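Local coordinates for uncharacterized oxidoreductase yvaA (Bacillus subtilis subsp. subtilis, PDB 3GDO), which catalyses the reversible NADPH-dependent reduction of scyllo-inosose to scyllo-inositol and cannot use NADH in place of NADPH, at residues B[69-74]-B[90-95]; B[81-86]-B[106-111]. One frame throughout, in Å; residues are numbered along the deposited sequence.

The two contacts illustrate how a Rossmann domain is assembled in layers. Contact 1 is buried and joins two neighbouring parallel strands of the central sheet, whereas contact 2 is only partly buried and sets two helices of one flank beside each other. Their segments alternate along the chain: helix 78-87 joins the strands of contact 1 and also supplies half of contact 2, while helix 102-115 follows the second strand. The chemistry changes with the layer, from straight backbone hydrogen bonds flanked by branched side chains to packing of apolar groups on one another and on main-chain atoms. The layers meet where C85 packs on V92 and M94 reaches L108.

Contact 1. Residues B[69-74]-B[90-95]; sequences VIVTTP and KHVVME
The flat groups that meet between V69-V71 and H91-V93 are peptide units, joined by three hydrogen bonds between parallel strands, with side chains above and below. V69 N gives a nearly straight bond to H91 O (2.9 Å), although it sits tilted 24° from that carbonyl's plane. V93 N then binds V69 O (3.0 Å), and V71 N binds V93 O (2.8 Å), both donors lying nearly in line with the carbonyls they bind. V69 O also receives a CA-H...O contact from V92 CA at 3.4 Å.

V69, V71, V92 and M94 occupy one face of the sheet, where V71 CG2 meets V92 CG1 at 3.8 Å. Just before the second strand, K90 CB packs against V69 CG2 (3.9 Å). On the other face I70 and V93 run alongside each other in a common direction. I70 CG1 stands beside the backbone N (chi1 -40°), and a further bend at chi2 (-70°) brings CD1 to V93 CB, 3.9 Å away.

The strands belong to a beta-alpha-beta crossover in the Rossmann domain. Its helix 78-87 covers the face of V69 and V92, helix 303-315 covers that of I70 and V93, and strand 6-11 hydrogen-bonds to I70 from the flank away from 91-95.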
ATOM      1  N   VAL B  69      16.509  -3.912  35.949  1.00 36.55           N
ATOM      2  CA  VAL B  69      15.194  -4.568  35.992  1.00 37.09           C
ATOM      3  C   VAL B  69      14.620  -4.619  34.551  1.00 36.55           C
ATOM      4  O   VAL B  69      14.618  -3.593  33.833  1.00 36.16           O
ATOM      5  CB  VAL B  69      14.216  -3.797  36.900  1.00 37.10           C
ATOM      6  CG1 VAL B  69      12.848  -4.490  36.955  1.00 38.32           C
ATOM      7  CG2 VAL B  69      14.774  -3.687  38.315  1.00 38.34           C
ATOM      8  N   ILE B  70      14.176  -5.810  34.134  1.00 35.87           N
ATOM      9  CA  ILE B  70      13.379  -5.969  32.885  1.00 35.04           C
ATOM     10  C   ILE B  70      11.883  -5.984  33.210  1.00 35.70           C
ATOM     11  O   ILE B  70      11.407  -6.813  33.977  1.00 35.57           O
ATOM     12  CB  ILE B  70      13.761  -7.250  32.145  1.00 35.40           C
ATOM     13  CG1 ILE B  70      15.280  -7.481  32.198  1.00 33.85           C
ATOM     14  CG2 ILE B  70      13.183  -7.259  30.715  1.00 30.25           C
ATOM     15  CD1 ILE B  70      16.146  -6.499  31.378  1.00 37.04           C
ATOM     16  N   VAL B  71      11.144  -5.023  32.698  1.00 36.27           N
ATOM     17  CA  VAL B  71       9.730  -4.983  33.013  1.00 37.84           C
ATOM     18  C   VAL B  71       8.901  -5.688  31.908  1.00 39.02           C
ATOM     19  O   VAL B  71       8.808  -5.216  30.784  1.00 38.08           O
ATOM     20  CB  VAL B  71       9.236  -3.567  33.298  1.00 38.13           C
ATOM     21  CG1 VAL B  71       7.773  -3.597  33.702  1.00 36.90           C
ATOM     22  CG2 VAL B  71      10.077  -2.946  34.435  1.00 38.06           C
ATOM     23  N   THR B  72       8.368  -6.856  32.244  1.00 40.13           N
ATOM     24  CA  THR B  72       7.449  -7.534  31.346  1.00 41.69           C
ATOM     25  C   THR B  72       6.029  -7.682  31.961  1.00 44.03           C
ATOM     26  O   THR B  72       5.224  -8.414  31.443  1.00 44.72           O
ATOM     27  CB  THR B  72       7.991  -8.906  30.912  1.00 40.62           C
ATOM     28  OG1 THR B  72       7.792  -9.823  31.977  1.00 39.09           O
ATOM     29  CG2 THR B  72       9.505  -8.839  30.493  1.00 37.76           C
ATOM     30  N   THR B  73       5.713  -6.991  33.045  1.00 46.89           N
ATOM     31  CA  THR B  73       4.379  -7.141  33.620  1.00 50.30           C
ATOM     32  C   THR B  73       3.338  -6.578  32.633  1.00 52.21           C
ATOM     33  O   THR B  73       3.718  -5.824  31.729  1.00 52.38           O
ATOM     34  CB  THR B  73       4.270  -6.523  35.026  1.00 50.49           C
ATOM     35  OG1 THR B  73       4.850  -5.223  35.017  1.00 52.63           O
ATOM     36  CG2 THR B  73       5.021  -7.395  36.050  1.00 51.81           C
ATOM     37  N   PRO B  74       2.040  -6.978  32.759  1.00 53.84           N
ATOM     38  CA  PRO B  74       1.065  -6.573  31.719  1.00 55.15           C
ATOM     39  C   PRO B  74       0.896  -5.052  31.599  1.00 56.65           C
ATOM     40  O   PRO B  74       1.073  -4.323  32.591  1.00 57.17           O
ATOM     41  CB  PRO B  74      -0.252  -7.234  32.187  1.00 55.21           C
ATOM     42  CG  PRO B  74       0.170  -8.358  33.078  1.00 54.25           C
ATOM     43  CD  PRO B  74       1.414  -7.842  33.780  1.00 53.63           C
ATOM     44  N   LYS B  90      17.161   1.951  40.047  1.00 42.19           N
ATOM     45  CA  LYS B  90      17.466   0.878  39.077  1.00 42.24           C
ATOM     46  C   LYS B  90      17.401   1.362  37.617  1.00 40.80           C
ATOM     47  O   LYS B  90      16.542   2.193  37.268  1.00 40.93           O
ATOM     48  CB  LYS B  90      16.526  -0.341  39.247  1.00 42.86           C
ATOM     49  CG  LYS B  90      16.300  -0.800  40.682  1.00 42.25           C
ATOM     50  CD  LYS B  90      17.577  -1.251  41.297  1.00 44.94           C
ATOM     51  CE  LYS B  90      17.393  -1.582  42.756  1.00 45.04           C
ATOM     52  NZ  LYS B  90      18.720  -2.049  43.174  1.00 44.75           N
ATOM     53  N   HIS B  91      18.325   0.854  36.799  1.00 39.47           N
ATOM     54  CA  HIS B  91      18.227   0.902  35.310  1.00 39.07           C
ATOM     55  C   HIS B  91      17.043   0.014  34.894  1.00 38.69           C
ATOM     56  O   HIS B  91      16.781  -1.003  35.563  1.00 38.90           O
ATOM     57  CB  HIS B  91      19.500   0.363  34.646  1.00 38.20           C
ATOM     58  CG  HIS B  91      20.750   1.091  35.042  1.00 40.58           C
ATOM     59  ND1 HIS B  91      20.839   2.469  35.061  1.00 43.66           N
ATOM     60  CD2 HIS B  91      21.972   0.629  35.414  1.00 41.53           C
ATOM     61  CE1 HIS B  91      22.054   2.828  35.446  1.00 42.76           C
ATOM     62  NE2 HIS B  91      22.758   1.730  35.674  1.00 43.22           N
ATOM     63  N   VAL B  92      16.331   0.392  33.822  1.00 37.98           N
ATOM     64  CA  VAL B  92      15.072  -0.291  33.430  1.00 36.83           C
ATOM     65  C   VAL B  92      15.005  -0.451  31.908  1.00 37.03           C
ATOM     66  O   VAL B  92      15.284   0.507  31.154  1.00 35.96           O
ATOM     67  CB  VAL B  92      13.803   0.450  33.937  1.00 37.42           C
ATOM     68  CG1 VAL B  92      12.495  -0.176  33.376  1.00 36.63           C
ATOM     69  CG2 VAL B  92      13.728   0.430  35.453  1.00 37.23           C
ATOM     70  N   VAL B  93      14.720  -1.687  31.494  1.00 35.97           N
ATOM     71  CA  VAL B  93      14.280  -2.030  30.121  1.00 35.06           C
ATOM     72  C   VAL B  93      12.765  -2.305  30.148  1.00 34.81           C
ATOM     73  O   VAL B  93      12.304  -3.168  30.895  1.00 34.09           O
ATOM     74  CB  VAL B  93      15.012  -3.275  29.566  1.00 34.58           C
ATOM     75  CG1 VAL B  93      14.336  -3.805  28.216  1.00 34.44           C
ATOM     76  CG2 VAL B  93      16.534  -3.004  29.379  1.00 33.67           C
ATOM     77  N   MET B  94      12.012  -1.558  29.338  1.00 34.63           N
ATOM     78  CA  MET B  94      10.543  -1.667  29.253  1.00 34.83           C
ATOM     79  C   MET B  94      10.203  -2.373  27.940  1.00 35.02           C
ATOM     80  O   MET B  94      10.927  -2.225  26.952  1.00 34.64           O
ATOM     81  CB  MET B  94       9.875  -0.274  29.183  1.00 34.93           C
ATOM     82  CG  MET B  94      10.280   0.800  30.202  1.00 33.67           C
ATOM     83  SD  MET B  94       9.357   2.356  30.065  1.00 30.66           S
ATOM     84  CE  MET B  94       7.725   1.919  30.565  1.00 34.84           C
ATOM     85  N   GLU B  95       9.092  -3.111  27.901  1.00 35.63           N
ATOM     86  CA  GLU B  95       8.640  -3.674  26.612  0.50 34.94           C
ATOM     87  C   GLU B  95       8.020  -2.562  25.764  1.00 35.27           C
ATOM     88  O   GLU B  95       7.650  -1.504  26.286  1.00 35.83           O
ATOM     89  CB  GLU B  95       7.657  -4.849  26.783  0.50 34.43           C
ATOM     90  CG  GLU B  95       8.290  -6.251  26.711  0.50 30.64           C
ATOM     91  CD  GLU B  95       8.755  -6.689  25.307  0.50 26.86           C
ATOM     92  OE1 GLU B  95       8.703  -5.874  24.326  0.50 21.96           O
ATOM     93  OE2 GLU B  95       9.196  -7.862  25.211  0.50 20.51           O
TER

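Contact 2. Residues B[81-86]-B[106-111]; sequences HTMACI and ETLKRA
M83 overlaps the methyl group of A111, its SD lying 3.6 Å from A111 CB. The chain leaves with CG anti to the backbone N (chi1 -168°) and bends at chi2 and again at chi3, which brings SD and then CE over A111. CE also comes to 4.0 Å from T107 CG2, the M83 chain passing roughly perpendicular to that of T107. T107 lies at the margin of the contact, whereas M83 and A111 meet nearer its middle.

Next to them, I86 uses two branches. CG2 rests against the backbone of A111, 3.6 Å from its C atom, while CD1 lies 3.7 Å from L108 O. With only a methyl at A111, I86 comes right up to the main chain there. L108 in turn points its two methyls at successive residues: CD1 meets T82 CG2 at 4.2 Å, and CD2 approaches M83 CB at 4.3 Å. T82 and T107 present only methyls to the opposite helix, for their OG1 atoms hydrogen-bond to H78 O and E103 O, each one turn back in its own helix.

The short helical segments run nearly parallel, 11° apart, their axes approaching to 10.2 Å. Both helices flank the Rossmann sheet: T82 continues inward onto strand 91-95, Y79 of helix 78-87 also touches T107 and L108, and helix 323-342 borders helix 102-115 through E106 and K109.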
ATOM      1  N   HIS B  81       5.241  -0.132  38.078  1.00 50.76           N
ATOM      2  CA  HIS B  81       6.446  -0.919  38.279  1.00 49.45           C
ATOM      3  C   HIS B  81       7.706  -0.191  37.805  1.00 47.95           C
ATOM      4  O   HIS B  81       8.702  -0.141  38.527  1.00 47.56           O
ATOM      5  CB  HIS B  81       6.307  -2.268  37.581  1.00 49.84           C
ATOM      6  CG  HIS B  81       5.426  -3.235  38.310  1.00 52.28           C
ATOM      7  ND1 HIS B  81       5.362  -4.574  37.986  1.00 54.55           N
ATOM      8  CD2 HIS B  81       4.597  -3.066  39.371  1.00 53.40           C
ATOM      9  CE1 HIS B  81       4.517  -5.184  38.801  1.00 55.71           C
ATOM     10  NE2 HIS B  81       4.042  -4.292  39.655  1.00 55.61           N
ATOM     11  N   THR B  82       7.648   0.376  36.607  1.00 45.99           N
ATOM     12  CA  THR B  82       8.766   1.117  36.054  1.00 44.88           C
ATOM     13  C   THR B  82       9.139   2.315  36.953  1.00 44.59           C
ATOM     14  O   THR B  82      10.319   2.520  37.245  1.00 43.93           O
ATOM     15  CB  THR B  82       8.482   1.566  34.617  1.00 45.10           C
ATOM     16  OG1 THR B  82       8.094   0.419  33.832  1.00 46.23           O
ATOM     17  CG2 THR B  82       9.726   2.193  33.981  1.00 44.54           C
ATOM     18  N   MET B  83       8.135   3.082  37.382  1.00 44.18           N
ATOM     19  CA  MET B  83       8.374   4.226  38.240  1.00 44.51           C
ATOM     20  C   MET B  83       9.044   3.769  39.531  1.00 45.02           C
ATOM     21  O   MET B  83      10.070   4.338  39.925  1.00 45.64           O
ATOM     22  CB  MET B  83       7.088   5.001  38.545  1.00 43.79           C
ATOM     23  CG  MET B  83       7.388   6.389  39.201  1.00 42.41           C
ATOM     24  SD  MET B  83       8.564   7.428  38.308  1.00 37.50           S
ATOM     25  CE  MET B  83       7.395   8.725  37.860  1.00 35.04           C
ATOM     26  N   ALA B  84       8.480   2.732  40.153  1.00 44.65           N
ATOM     27  CA  ALA B  84       9.022   2.133  41.361  1.00 45.04           C
ATOM     28  C   ALA B  84      10.476   1.735  41.174  1.00 45.46           C
ATOM     29  O   ALA B  84      11.299   1.932  42.070  1.00 45.00           O
ATOM     30  CB  ALA B  84       8.196   0.924  41.761  1.00 45.77           C
ATOM     31  N   CYS B  85      10.815   1.187  40.010  1.00 45.41           N
ATOM     32  CA  CYS B  85      12.210   0.807  39.771  1.00 45.47           C
ATOM     33  C   CYS B  85      13.098   2.026  39.636  1.00 45.60           C
ATOM     34  O   CYS B  85      14.231   2.050  40.158  1.00 44.76           O
ATOM     35  CB  CYS B  85      12.344  -0.043  38.526  1.00 45.77           C
ATOM     36  SG  CYS B  85      11.641  -1.673  38.717  1.00 47.79           S
ATOM     37  N   ILE B  86      12.589   3.024  38.917  1.00 45.96           N
ATOM     38  CA  ILE B  86      13.292   4.280  38.752  1.00 46.67           C
ATOM     39  C   ILE B  86      13.497   4.930  40.136  1.00 47.58           C
ATOM     40  O   ILE B  86      14.612   5.291  40.468  1.00 47.73           O
ATOM     41  CB  ILE B  86      12.578   5.239  37.771  1.00 46.64           C
ATOM     42  CG1 ILE B  86      12.644   4.715  36.333  1.00 44.59           C
ATOM     43  CG2 ILE B  86      13.236   6.637  37.774  1.00 45.87           C
ATOM     44  CD1 ILE B  86      11.626   5.398  35.422  1.00 40.39           C
ATOM     45  N   GLU B 106       6.833  10.689  28.951  1.00 44.85           N
ATOM     46  CA  GLU B 106       7.701  11.854  29.305  1.00 45.86           C
ATOM     47  C   GLU B 106       7.952  11.881  30.820  1.00 45.26           C
ATOM     48  O   GLU B 106       9.091  12.098  31.264  1.00 45.30           O
ATOM     49  CB  GLU B 106       7.121  13.207  28.848  1.00 46.50           C
ATOM     50  CG  GLU B 106       7.041  13.428  27.321  1.00 50.98           C
ATOM     51  CD  GLU B 106       8.355  13.903  26.661  1.00 58.49           C
ATOM     52  OE1 GLU B 106       9.438  13.927  27.312  1.00 60.56           O
ATOM     53  OE2 GLU B 106       8.295  14.262  25.450  1.00 62.31           O
ATOM     54  N   THR B 107       6.890  11.615  31.584  1.00 44.74           N
ATOM     55  CA  THR B 107       6.965  11.528  33.041  1.00 45.10           C
ATOM     56  C   THR B 107       8.011  10.526  33.483  1.00 45.04           C
ATOM     57  O   THR B 107       8.801  10.835  34.385  1.00 44.46           O
ATOM     58  CB  THR B 107       5.611  11.230  33.668  1.00 44.97           C
ATOM     59  OG1 THR B 107       4.711  12.258  33.264  1.00 45.07           O
ATOM     60  CG2 THR B 107       5.676  11.229  35.217  1.00 45.78           C
ATOM     61  N   LEU B 108       8.046   9.351  32.842  1.00 44.23           N
ATOM     62  CA  LEU B 108       9.052   8.351  33.212  1.00 44.14           C
ATOM     63  C   LEU B 108      10.416   8.831  32.835  1.00 44.10           C
ATOM     64  O   LEU B 108      11.378   8.618  33.581  1.00 44.65           O
ATOM     65  CB  LEU B 108       8.794   6.958  32.592  1.00 43.88           C
ATOM     66  CG  LEU B 108       7.463   6.281  32.918  1.00 44.73           C
ATOM     67  CD1 LEU B 108       7.251   4.970  32.072  1.00 44.01           C
ATOM     68  CD2 LEU B 108       7.308   6.004  34.409  1.00 42.98           C
ATOM     69  N   LYS B 109      10.519   9.460  31.665  1.00 44.16           N
ATOM     70  CA  LYS B 109      11.816   9.939  31.210  1.00 45.15           C
ATOM     71  C   LYS B 109      12.384  10.987  32.188  1.00 45.05           C
ATOM     72  O   LYS B 109      13.572  11.000  32.462  1.00 44.77           O
ATOM     73  CB  LYS B 109      11.752  10.545  29.797  1.00 44.81           C
ATOM     74  CG  LYS B 109      13.135  10.734  29.171  1.00 47.26           C
ATOM     75  CD  LYS B 109      13.038  11.431  27.823  1.00 52.11           C
ATOM     76  CE  LYS B 109      12.803  12.934  27.980  1.00 54.85           C
ATOM     77  NZ  LYS B 109      14.143  13.585  28.190  1.00 56.89           N
ATOM     78  N   ARG B 110      11.532  11.875  32.671  1.00 45.99           N
ATOM     79  CA  ARG B 110      12.017  12.965  33.522  1.00 48.04           C
ATOM     80  C   ARG B 110      12.433  12.400  34.883  1.00 48.05           C
ATOM     81  O   ARG B 110      13.491  12.755  35.394  1.00 49.11           O
ATOM     82  CB  ARG B 110      11.004  14.100  33.625  1.00 47.77           C
ATOM     83  CG  ARG B 110      11.268  15.160  32.571  1.00 52.19           C
ATOM     84  CD  ARG B 110      10.267  16.300  32.651  1.00 57.36           C
ATOM     85  NE  ARG B 110       9.035  15.998  31.924  1.00 61.53           N
ATOM     86  CZ  ARG B 110       7.892  15.586  32.482  1.00 62.79           C
ATOM     87  NH1 ARG B 110       6.832  15.357  31.711  1.00 62.17           N
ATOM     88  NH2 ARG B 110       7.803  15.405  33.800  1.00 62.59           N
ATOM     89  N   ALA B 111      11.644  11.459  35.410  1.00 47.72           N
ATOM     90  CA  ALA B 111      11.993  10.783  36.643  1.00 47.06           C
ATOM     91  C   ALA B 111      13.334  10.035  36.546  1.00 47.28           C
ATOM     92  O   ALA B 111      14.143  10.124  37.485  1.00 46.75           O
ATOM     93  CB  ALA B 111      10.867   9.894  37.099  1.00 46.70           C
TER